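Long-range contacts in porin (Pseudomonas aeruginosa, PDB 3T24), which forms a beta-barrel channel across the bacterial outer membrane that probably admits small carboxylate-bearing solutes: residues L122-P127 with D190-A195; Q135-G140 with A286-A291; D170-G175 with D215-Q220. One frame throughout, in Å; residues are numbered along the deposited sequence.

Contact 1: residues L122-P127 with D190-A195; sequences LPVIMP and DKFDFA. With C8E ((hydroxyethyloxy)tri(ethyloxy)octane), chain J.
Leu122 lays its CD1 methyl against the CD1-CE1 bond of Phe194, 3.5 Å from Phe194 CE1, the two side chains crossing at about a right angle. The Phe194 ring takes this place because its CG stands between the backbone N and the carbonyl carbon (chi1 62°), leaning the ring toward the 122-127 loop. Phe192, two residues earlier on the strand, has its CG anti to the backbone N (chi1 177°) and pushes its far end toward Val124 and Ile125. Phe192 CE1 meets Ile125 at the branch point, with CB at 4.0 Å and the CG2 methyl equally near. The next ring atom, Phe192 CZ, comes 3.4 Å from Val124 O, a contact of aromatic carbon with carbonyl oxygen. Val124 also spans toward the other phenylalanine, with its CG2 4.3 Å from Phe194 CB. A type I turn from Leu122 to Ile125 presents these three aliphatic side chains from one compact loop. It is tied at both ends, by Leu122 N to Ile125 O (3.0 Å) and Ile125 N to Leu122 O (2.9 Å). His210, from strand 205-214, touches both Leu122 and Val124. The strand's alternation separates two environments: the phenylalanines meet the loop, while Asp193 and Ala195 lie beside the bound detergent. Asp193 CB is 3.9 Å from detergent carbon C3, and its carboxylate is paired with Arg156 in a salt bridge. Hydrophobic side chains thus seat a long loop, running between strands 111-115 and 136-138, on the inside of the barrel wall, as expected for the inward-folded third extracellular loop that narrows the pore in OprD-family porins.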
# COMPACT_ATOMS: atom_id res chain seq x y z
N LEU A 122 0.91 7.97 -2.36
CA LEU A 122 0.14 8.67 -3.37
C LEU A 122 -0.70 7.69 -4.21
O LEU A 122 -0.37 6.52 -4.32
CB LEU A 122 1.09 9.44 -4.28
CG LEU A 122 1.89 10.56 -3.61
CD1 LEU A 122 3.06 10.93 -4.51
CD2 LEU A 122 1.03 11.80 -3.24
N PRO A 123 -1.80 8.19 -4.81
CA PRO A 123 -2.61 7.27 -5.61
C PRO A 123 -1.82 6.60 -6.70
O PRO A 123 -2.17 5.48 -7.09
CB PRO A 123 -3.68 8.20 -6.21
CG PRO A 123 -3.87 9.25 -5.12
CD PRO A 123 -2.47 9.50 -4.61
N VAL A 124 -0.76 7.23 -7.19
CA VAL A 124 0.05 6.60 -8.22
C VAL A 124 1.27 5.85 -7.73
O VAL A 124 2.04 5.34 -8.54
CB VAL A 124 0.47 7.61 -9.28
CG1 VAL A 124 -0.75 8.04 -10.07
CG2 VAL A 124 1.15 8.80 -8.62
N ILE A 125 1.46 5.78 -6.41
CA ILE A 125 2.55 4.99 -5.82
C ILE A 125 2.30 4.73 -4.33
O ILE A 125 2.44 5.63 -3.48
CB ILE A 125 3.95 5.63 -6.07
CG1 ILE A 125 5.05 4.88 -5.32
CG2 ILE A 125 3.99 7.08 -5.62
CD1 ILE A 125 4.95 3.33 -5.45
N MET A 126 1.89 3.51 -4.02
CA MET A 126 1.70 3.08 -2.64
C MET A 126 2.69 1.97 -2.33
O MET A 126 2.47 0.82 -2.67
CB MET A 126 0.27 2.61 -2.35
CG MET A 126 -0.76 3.69 -2.52
SD MET A 126 -0.83 4.83 -1.12
CE MET A 126 -1.27 3.68 0.18
N PRO A 127 3.79 2.34 -1.67
CA PRO A 127 4.90 1.43 -1.37
C PRO A 127 4.40 0.29 -0.49
O PRO A 127 3.58 0.52 0.40
CB PRO A 127 5.87 2.32 -0.60
CG PRO A 127 5.54 3.72 -1.06
CD PRO A 127 4.05 3.72 -1.21
N ASP A 190 14.77 3.43 -14.76
CA ASP A 190 15.33 4.22 -13.65
C ASP A 190 14.72 5.62 -13.53
O ASP A 190 15.34 6.53 -13.01
CB ASP A 190 16.86 4.30 -13.72
CG ASP A 190 17.34 5.08 -14.92
OD1 ASP A 190 16.47 5.45 -15.75
OD2 ASP A 190 18.57 5.30 -15.04
N LYS A 191 13.48 5.76 -13.98
CA LYS A 191 12.77 7.02 -13.88
C LYS A 191 11.28 6.78 -13.68
O LYS A 191 10.59 6.25 -14.57
CB LYS A 191 13.01 7.84 -15.14
CG LYS A 191 12.72 9.30 -15.01
CD LYS A 191 13.20 10.05 -16.26
N PHE A 192 10.79 7.12 -12.49
CA PHE A 192 9.36 7.22 -12.24
C PHE A 192 9.07 8.64 -11.83
O PHE A 192 9.45 9.06 -10.73
CB PHE A 192 8.89 6.29 -11.13
CG PHE A 192 7.40 6.43 -10.81
CD1 PHE A 192 6.98 7.05 -9.62
CD2 PHE A 192 6.43 5.98 -11.71
CE1 PHE A 192 5.61 7.18 -9.33
CE2 PHE A 192 5.05 6.12 -11.43
CZ PHE A 192 4.64 6.72 -10.24
N ASP A 193 8.43 9.40 -12.71
CA ASP A 193 8.12 10.79 -12.42
C ASP A 193 6.69 10.91 -11.95
O ASP A 193 5.79 10.23 -12.48
CB ASP A 193 8.32 11.67 -13.64
CG ASP A 193 9.77 11.79 -14.03
OD1 ASP A 193 10.64 11.43 -13.21
OD2 ASP A 193 10.04 12.25 -15.16
N PHE A 194 6.47 11.77 -10.97
CA PHE A 194 5.11 11.99 -10.49
C PHE A 194 4.87 13.45 -10.14
O PHE A 194 5.80 14.20 -9.85
CB PHE A 194 4.76 11.04 -9.34
CG PHE A 194 5.61 11.21 -8.11
CD1 PHE A 194 5.23 12.08 -7.11
CD2 PHE A 194 6.80 10.49 -7.97
CE1 PHE A 194 6.01 12.24 -5.97
CE2 PHE A 194 7.59 10.64 -6.82
CZ PHE A 194 7.19 11.52 -5.82
N ALA A 195 3.60 13.85 -10.25
CA ALA A 195 3.16 15.19 -9.88
C ALA A 195 1.67 15.11 -9.64
O ALA A 195 0.99 14.26 -10.20
CB ALA A 195 3.48 16.21 -10.95
C1 C8E J . 10.86 15.72 -12.22
C2 C8E J . 9.39 15.56 -11.86
C3 C8E J . 8.53 15.56 -13.11
C4 C8E J . 7.04 15.77 -12.84
C5 C8E J . 6.20 15.64 -14.12
C6 C8E J . 5.51 16.94 -14.56
C7 C8E J . 4.25 16.71 -15.41
C8 C8E J . 4.42 16.93 -16.92
O9 C8E J . 3.60 16.03 -17.67
C10 C8E J . 2.28 16.50 -17.99
C11 C8E J . 1.24 15.85 -17.06
O12 C8E J . 1.38 16.40 -15.76
C13 C8E J . 0.25 16.28 -14.91
C14 C8E J . -0.06 17.59 -14.17
O15 C8E J . 0.21 17.52 -12.78
C16 C8E J . -0.93 17.72 -11.95
C17 C8E J . -0.81 18.99 -11.11
O18 C8E J . -1.94 19.15 -10.27

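Contact 2: residues Q135-G140 with A286-A291; sequences QTFQGG and AYINGA
The Phe137 ring receives Ile288 at its edge, near the ring plane, where Ile288 CG2 stands 4.3 Å from Phe137 CE2. Contact with the Gln135 amide is closer and of another kind. Its NE2 sits almost straight above the carbonyl carbon of Gly290, 3.1 Å away, and thus over the face of the Gly290-Ala291 peptide, the two planes being inclined by about 53°. Gln135 OE1 lies over the neighbouring alanine, 3.2 Å from Ala291 CA and 3.5 Å from Ala291 CB. At the edge of the Tyr287 ring, in its plane, is Ala291 O, from the same loop.

The Gln135 side chain reaches the turn fully stretched: CG is anti to the backbone N (chi1 177°) and the chain stays extended beyond it. Its amide packs on the peptide without bonding to it, and both ends are held elsewhere. OE1 accepts from Asn128 N, while NE2 donates to Gln162 OE1; these two bonds fix the rotation of the amide. Both segments belong to an OprD-family barrel, and the loop carrying 286-291, between strands 270-280 and 310-319, folds inward to meet the chain leaving the 116-135 loop. This matches the two inward loops that line the constriction in relatives.

Ile288 to Ala291 form a type II turn closed by Ala291 N to Ile288 O at 3.0 Å. Gly290 occupies its third position with a positive phi of 104°, and with no side chain there the amide of Gln135 can settle directly on the peptide. Gln162 also reaches Asn289 O through its NE2, bridging the glutamine and the turn. Ile125 packs on both Phe137 and Ile288, filling in the apolar side of the contact.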
# COMPACT_ATOMS: atom_id res chain seq x y z
N GLN A 135 9.10 -1.62 1.58
CA GLN A 135 9.65 -1.26 0.29
C GLN A 135 10.02 0.23 0.37
O GLN A 135 9.24 1.03 0.88
CB GLN A 135 8.58 -1.49 -0.80
CG GLN A 135 8.96 -1.09 -2.21
CD GLN A 135 7.79 -1.17 -3.18
OE1 GLN A 135 6.68 -0.75 -2.85
NE2 GLN A 135 8.02 -1.74 -4.37
N THR A 136 11.20 0.60 -0.11
CA THR A 136 11.58 2.01 -0.14
C THR A 136 12.10 2.38 -1.52
O THR A 136 12.42 1.52 -2.32
CB THR A 136 12.70 2.33 0.87
OG1 THR A 136 13.92 1.73 0.42
CG2 THR A 136 12.35 1.84 2.29
N PHE A 137 12.24 3.68 -1.77
CA PHE A 137 12.72 4.18 -3.05
C PHE A 137 13.85 5.19 -2.86
O PHE A 137 13.97 5.80 -1.80
CB PHE A 137 11.57 4.84 -3.82
CG PHE A 137 10.50 3.88 -4.25
CD1 PHE A 137 9.49 3.53 -3.39
CD2 PHE A 137 10.53 3.31 -5.52
CE1 PHE A 137 8.54 2.63 -3.78
CE2 PHE A 137 9.57 2.42 -5.92
CZ PHE A 137 8.56 2.08 -5.05
N GLN A 138 14.66 5.38 -3.90
CA GLN A 138 15.64 6.46 -3.90
C GLN A 138 15.22 7.51 -4.92
O GLN A 138 14.82 7.19 -6.03
CB GLN A 138 17.04 5.92 -4.26
CG GLN A 138 17.52 4.78 -3.38
CD GLN A 138 17.86 5.24 -1.98
OE1 GLN A 138 18.59 6.21 -1.80
NE2 GLN A 138 17.33 4.55 -0.98
N GLY A 139 15.31 8.77 -4.54
CA GLY A 139 14.96 9.83 -5.47
C GLY A 139 14.81 11.15 -4.74
O GLY A 139 15.46 11.38 -3.74
N GLY A 140 13.93 12.00 -5.25
CA GLY A 140 13.70 13.30 -4.67
C GLY A 140 12.24 13.65 -4.80
O GLY A 140 11.60 13.35 -5.81
N ALA A 286 -2.15 -0.69 -14.02
CA ALA A 286 -0.69 -0.51 -14.06
C ALA A 286 -0.12 0.05 -12.75
O ALA A 286 -0.56 1.11 -12.27
CB ALA A 286 -0.29 0.40 -15.21
N TYR A 287 0.85 -0.66 -12.17
CA TYR A 287 1.55 -0.16 -10.96
C TYR A 287 2.94 -0.75 -10.76
O TYR A 287 3.22 -1.85 -11.24
CB TYR A 287 0.69 -0.32 -9.68
CG TYR A 287 0.31 -1.75 -9.30
CD1 TYR A 287 0.83 -2.35 -8.16
CD2 TYR A 287 -0.61 -2.47 -10.05
CE1 TYR A 287 0.45 -3.64 -7.78
CE2 TYR A 287 -0.99 -3.76 -9.69
CZ TYR A 287 -0.45 -4.34 -8.55
OH TYR A 287 -0.82 -5.63 -8.19
N ILE A 288 3.81 0.01 -10.09
CA ILE A 288 5.20 -0.42 -9.91
C ILE A 288 5.26 -1.80 -9.28
O ILE A 288 4.54 -2.10 -8.32
CB ILE A 288 6.05 0.61 -9.07
CG1 ILE A 288 6.19 1.93 -9.85
CG2 ILE A 288 7.44 0.07 -8.75
CD1 ILE A 288 6.32 3.14 -8.96
N ASN A 289 6.10 -2.65 -9.86
CA ASN A 289 6.26 -4.00 -9.35
C ASN A 289 6.82 -3.96 -7.92
O ASN A 289 7.86 -3.36 -7.68
CB ASN A 289 7.18 -4.79 -10.26
CG ASN A 289 7.29 -6.23 -9.84
OD1 ASN A 289 6.31 -6.83 -9.43
ND2 ASN A 289 8.47 -6.78 -9.92
N GLY A 290 6.13 -4.60 -6.98
CA GLY A 290 6.52 -4.58 -5.60
C GLY A 290 5.64 -3.64 -4.79
O GLY A 290 5.47 -3.84 -3.59
N ALA A 291 5.08 -2.62 -5.42
CA ALA A 291 4.22 -1.72 -4.67
C ALA A 291 2.83 -2.31 -4.56
O ALA A 291 2.55 -3.35 -5.16
CB ALA A 291 4.17 -0.35 -5.32

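Contact 3: residues D170-G175 with D215-Q220; sequences DMTITG and DNFYKQ
Ile173 fills the corner made by the rings of Phe217 and Tyr218, its branches shared between them. CG1 runs anti to the backbone N (chi1 -159°) and the chain continues extended, carrying CD1 to Tyr218 CD2 at 3.8 Å. The branch point serves the second ring: Ile173 CB is 3.6 Å from Phe217 CD1, with the CG2 methyl beside the same ring atom at 3.9 Å. Ile173 and Phe217 lie alongside each other, pointing opposite ways, whereas Ile173 and Tyr218 meet at a slant. Tyr218 offers the CD2-CE2 side of its ring to Ile173 CG1 and CD1, while Phe217 has its CG anti to the carbonyl carbon and extends its ring along the loop backbone. There Phe217 CZ comes 4.0 Å from Thr172 CA, and Phe217 CE1 lies 3.8 Å from Ile173 N.

The side chains meet through carbon alone; polar links run to other parts of the chain. Thr172 and Thr174 bond through their backbones to Asn289 and Tyr287 of the loop before strand 310-319. Phe217 sits just ahead of strand 218-230, with Leu187 against its side chain and its carbonyl bonded to Ser252 OG. Met171 packs on Phe192 of strand 192-200 and Leu214 of strand 205-214, and with Ile173 on Tyr218 of strand 218-230 the 170-175 loop lies against three successive barrel strands.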
# COMPACT_ATOMS: atom_id res chain seq x y z
N ASP A 170 16.67 -1.03 -10.49
CA ASP A 170 15.71 -0.42 -11.42
C ASP A 170 14.31 -0.99 -11.20
O ASP A 170 14.15 -2.14 -10.82
CB ASP A 170 16.14 -0.61 -12.89
CG ASP A 170 17.34 0.23 -13.27
OD1 ASP A 170 17.62 1.27 -12.63
OD2 ASP A 170 18.03 -0.14 -14.24
N MET A 171 13.31 -0.16 -11.45
CA MET A 171 11.91 -0.55 -11.28
C MET A 171 11.34 -1.31 -12.48
O MET A 171 11.86 -1.26 -13.59
CB MET A 171 11.07 0.70 -11.01
CG MET A 171 11.41 1.37 -9.68
SD MET A 171 10.75 3.04 -9.56
CE MET A 171 12.10 3.93 -10.34
N THR A 172 10.25 -2.03 -12.23
CA THR A 172 9.53 -2.65 -13.32
C THR A 172 8.05 -2.51 -13.04
O THR A 172 7.64 -1.86 -12.07
CB THR A 172 9.86 -4.16 -13.54
OG1 THR A 172 9.64 -4.90 -12.34
CG2 THR A 172 11.31 -4.37 -13.99
N ILE A 173 7.24 -3.14 -13.88
CA ILE A 173 5.81 -3.07 -13.74
C ILE A 173 5.31 -4.39 -13.16
O ILE A 173 5.90 -5.45 -13.37
CB ILE A 173 5.14 -2.81 -15.10
CG1 ILE A 173 3.74 -2.23 -14.89
CG2 ILE A 173 5.10 -4.12 -15.96
CD1 ILE A 173 3.02 -1.90 -16.19
N THR A 174 4.24 -4.33 -12.39
CA THR A 174 3.62 -5.57 -11.95
C THR A 174 3.06 -6.33 -13.15
O THR A 174 2.28 -5.77 -13.93
CB THR A 174 2.50 -5.29 -10.97
OG1 THR A 174 2.99 -4.41 -9.94
CG2 THR A 174 1.97 -6.62 -10.35
N GLY A 175 3.45 -7.58 -13.32
CA GLY A 175 2.98 -8.36 -14.45
C GLY A 175 2.34 -9.67 -14.03
O GLY A 175 2.10 -9.90 -12.85
N ASP A 215 9.04 5.48 -16.73
CA ASP A 215 9.58 5.70 -18.07
C ASP A 215 9.62 4.40 -18.87
O ASP A 215 10.08 3.36 -18.38
CB ASP A 215 10.95 6.38 -18.00
CG ASP A 215 11.30 7.11 -19.27
OD1 ASP A 215 10.40 7.67 -19.94
OD2 ASP A 215 12.50 7.13 -19.61
N ASN A 216 9.12 4.49 -20.11
CA ASN A 216 9.04 3.37 -21.05
C ASN A 216 7.94 2.33 -20.77
O ASN A 216 7.58 1.54 -21.65
CB ASN A 216 10.41 2.70 -21.27
CG ASN A 216 11.43 3.67 -21.85
OD1 ASN A 216 11.12 4.46 -22.75
ND2 ASN A 216 12.64 3.64 -21.32
N PHE A 217 7.39 2.36 -19.56
CA PHE A 217 6.33 1.42 -19.20
C PHE A 217 4.94 1.98 -19.41
O PHE A 217 4.17 1.44 -20.20
CB PHE A 217 6.50 0.94 -17.75
CG PHE A 217 7.62 -0.03 -17.57
CD1 PHE A 217 7.38 -1.39 -17.58
CD2 PHE A 217 8.93 0.43 -17.43
CE1 PHE A 217 8.41 -2.28 -17.42
CE2 PHE A 217 9.97 -0.46 -17.27
CZ PHE A 217 9.71 -1.83 -17.26
N TYR A 218 4.61 3.06 -18.70
CA TYR A 218 3.26 3.61 -18.72
C TYR A 218 3.17 5.03 -18.19
O TYR A 218 4.05 5.51 -17.45
CB TYR A 218 2.31 2.71 -17.90
CG TYR A 218 2.54 2.74 -16.39
CD1 TYR A 218 1.92 3.69 -15.59
CD2 TYR A 218 3.39 1.82 -15.77
CE1 TYR A 218 2.11 3.72 -14.24
CE2 TYR A 218 3.58 1.83 -14.40
CZ TYR A 218 2.94 2.80 -13.64
OH TYR A 218 3.13 2.82 -12.28
N LYS A 219 2.08 5.68 -18.57
CA LYS A 219 1.66 6.95 -18.00
C LYS A 219 0.31 6.70 -17.37
O LYS A 219 -0.50 5.93 -17.88
CB LYS A 219 1.45 8.00 -19.09
CG LYS A 219 2.55 8.12 -20.10
CD LYS A 219 2.33 9.34 -20.98
CE LYS A 219 2.88 9.11 -22.36
NZ LYS A 219 2.08 8.06 -23.07
N GLN A 220 0.04 7.38 -16.27
CA GLN A 220 -1.21 7.17 -15.59
C GLN A 220 -1.72 8.49 -15.03
O GLN A 220 -0.95 9.27 -14.46
CB GLN A 220 -1.01 6.16 -14.47
CG GLN A 220 -2.25 5.79 -13.67
CD GLN A 220 -1.95 4.72 -12.64
OE1 GLN A 220 -1.61 5.03 -11.50
NE2 GLN A 220 -2.01 3.46 -13.06

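Contacts 1 and 3 are buried and dominated by apolar side chains, each pressing a loop onto aromatic residues at or beside a barrel strand; contact 2 is partly buried and joins a short strand and the residue before it to a loop turn, with an amide lying on a peptide. Contacts 1 and 2 adjoin where Ile125 CD1 packs on Ala291 CB. Contacts 1 and 3 use strands 192-200 and 218-230, which flank strand 205-214; Lys191 O and Asp215 N are probably hydrogen-bonded. Contacts 2 and 3 are stitched by polar groups instead, such as Gln220 NE2 with Ala286 O. Three inward loops therefore lean on one another as well as on the wall.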